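Local structure of 1,3-1,4-beta-glucanase (Hordeum vulgare, 1AQ0) at residues A213-T216 with A217-K220. The protein hydrolyses mixed-linkage 1,3-1,4-beta-glucans, acting as a 1,3-1,4-beta-D-glucan 4-glucanohydrolase of glycosyl hydrolase family 17. Residues are numbered along the deposited sequence; the frame is centred on the assembly and turned at random.
Sequences AFYT and AMGK
Thr216 and Lys220 sit one turn apart, and the Thr216 methyl lies alongside the lysine chain, with CG2 of Thr216 3.9 Å from CE of Lys220. The methyl reaches the lysine because it stands anti to the backbone N (chi1 -60° for OG1). OG1, beside that N, is hydrogen-bonded to the carbonyls of Asp212 and Pro138, while NZ at the end of the extended lysine bonds to the carbonyl of Gly141. The chain of Met218 bends at chi3 (-82°), bringing CE obliquely up to the Tyr215 ring, 3.8 Å from CD1. Nearer its backbone, CG of Met218 passes 3.4 Å from Phe214 O. Residues 213-219 lie on helix 206-219, which precedes strand 228-232 in the TIM-barrel fold of this family. Met218 and Phe214 pack against strand 165-168, while Ala217 rests on Leu132 and Phe143 of the small antiparallel hairpin. Across the turn the Ala217 methyl lies over the preceding carbonyls, CB 3.6 Å from Phe214 O. Successive i to i+4 backbone bonds run from the N atoms of Ala217, Met218, Gly219 and Lys220 to the O atoms of Ala213, Phe214, Tyr215 and Thr216, as in Met218 N to Phe214 O (2.9 Å). The Tyr215 ring stacks with His266, and its OH bonds to Leu228 N.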
ATOM      1  N   ALA A 213      -0.680   6.824 -13.307  1.00  6.24           N
ATOM      2  CA  ALA A 213      -0.797   6.385 -14.697  1.00  7.80           C
ATOM      3  C   ALA A 213       0.178   5.225 -14.919  1.00  8.53           C
ATOM      4  O   ALA A 213      -0.152   4.249 -15.598  1.00 10.01           O
ATOM      5  CB  ALA A 213      -0.488   7.530 -15.643  1.00  5.78           C
ATOM      6  N   PHE A 214       1.375   5.326 -14.337  1.00  8.41           N
ATOM      7  CA  PHE A 214       2.368   4.260 -14.442  1.00  6.83           C
ATOM      8  C   PHE A 214       1.842   2.985 -13.798  1.00 10.26           C
ATOM      9  O   PHE A 214       2.022   1.895 -14.340  1.00 10.44           O
ATOM     10  CB  PHE A 214       3.672   4.645 -13.750  1.00  7.83           C
ATOM     11  CG  PHE A 214       4.766   5.034 -14.697  1.00 10.45           C
ATOM     12  CD1 PHE A 214       5.448   4.067 -15.429  1.00 10.17           C
ATOM     13  CD2 PHE A 214       5.120   6.366 -14.853  1.00 10.55           C
ATOM     14  CE1 PHE A 214       6.472   4.421 -16.305  1.00 12.96           C
ATOM     15  CE2 PHE A 214       6.139   6.734 -15.725  1.00 14.72           C
ATOM     16  CZ  PHE A 214       6.818   5.759 -16.455  1.00 11.67           C
ATOM     17  N   TYR A 215       1.231   3.118 -12.622  1.00  7.90           N
ATOM     18  CA  TYR A 215       0.673   1.971 -11.917  1.00  8.82           C
ATOM     19  C   TYR A 215      -0.399   1.271 -12.743  1.00  7.22           C
ATOM     20  O   TYR A 215      -0.452   0.046 -12.780  1.00 10.56           O
ATOM     21  CB  TYR A 215       0.120   2.395 -10.557  1.00  7.29           C
ATOM     22  CG  TYR A 215       1.146   2.329  -9.446  1.00  7.78           C
ATOM     23  CD1 TYR A 215       1.696   1.108  -9.052  1.00  8.27           C
ATOM     24  CD2 TYR A 215       1.561   3.482  -8.780  1.00  7.56           C
ATOM     25  CE1 TYR A 215       2.629   1.032  -8.026  1.00  6.50           C
ATOM     26  CE2 TYR A 215       2.496   3.417  -7.745  1.00  6.84           C
ATOM     27  CZ  TYR A 215       3.024   2.187  -7.374  1.00  8.51           C
ATOM     28  OH  TYR A 215       3.933   2.113  -6.344  1.00  6.82           O
ATOM     29  N   THR A 216      -1.237   2.046 -13.424  1.00  8.62           N
ATOM     30  CA  THR A 216      -2.286   1.473 -14.261  1.00 11.99           C
ATOM     31  C   THR A 216      -1.656   0.710 -15.434  1.00 13.74           C
ATOM     32  O   THR A 216      -2.015  -0.437 -15.713  1.00 13.26           O
ATOM     33  CB  THR A 216      -3.238   2.562 -14.790  1.00  8.85           C
ATOM     34  OG1 THR A 216      -3.839   3.237 -13.683  1.00 12.29           O
ATOM     35  CG2 THR A 216      -4.342   1.954 -15.633  1.00 10.86           C
ATOM     36  N   ALA A 217      -0.665   1.324 -16.070  1.00 13.40           N
ATOM     37  CA  ALA A 217       0.017   0.709 -17.201  1.00 14.84           C
ATOM     38  C   ALA A 217       0.669  -0.613 -16.811  1.00 16.39           C
ATOM     39  O   ALA A 217       0.593  -1.592 -17.559  1.00 17.42           O
ATOM     40  CB  ALA A 217       1.044   1.659 -17.767  1.00 11.30           C
ATOM     41  N   MET A 218       1.313  -0.636 -15.648  1.00 15.27           N
ATOM     42  CA  MET A 218       1.959  -1.844 -15.145  1.00 17.74           C
ATOM     43  C   MET A 218       0.944  -2.947 -14.855  1.00 17.07           C
ATOM     44  O   MET A 218       1.203  -4.120 -15.134  1.00 18.72           O
ATOM     45  CB  MET A 218       2.754  -1.554 -13.870  1.00 17.75           C
ATOM     46  CG  MET A 218       4.083  -0.854 -14.085  1.00 22.75           C
ATOM     47  SD  MET A 218       5.024  -0.724 -12.547  1.00 27.50           S
ATOM     48  CE  MET A 218       4.268   0.669 -11.842  1.00 18.19           C
ATOM     49  N   GLY A 219      -0.196  -2.571 -14.280  1.00 14.35           N
ATOM     50  CA  GLY A 219      -1.237  -3.532 -13.956  1.00 16.79           C
ATOM     51  C   GLY A 219      -1.750  -4.247 -15.190  1.00 17.56           C
ATOM     52  O   GLY A 219      -2.063  -5.438 -15.139  1.00 20.57           O
ATOM     53  N   LYS A 220      -1.803  -3.521 -16.305  1.00 20.54           N
ATOM     54  CA  LYS A 220      -2.263  -4.057 -17.586  1.00 24.35           C
ATOM     55  C   LYS A 220      -1.267  -5.043 -18.207  1.00 27.44           C
ATOM     56  O   LYS A 220      -1.546  -5.644 -19.253  1.00 27.23           O
ATOM     57  CB  LYS A 220      -2.507  -2.922 -18.587  1.00 24.20           C
ATOM     58  CG  LYS A 220      -3.660  -1.995 -18.253  1.00 28.48           C
ATOM     59  CD  LYS A 220      -3.805  -0.933 -19.334  1.00 29.75           C
ATOM     60  CE  LYS A 220      -4.895   0.064 -18.991  1.00 35.32           C
ATOM     61  NZ  LYS A 220      -4.973   1.165 -19.992  1.00 36.11           N
TER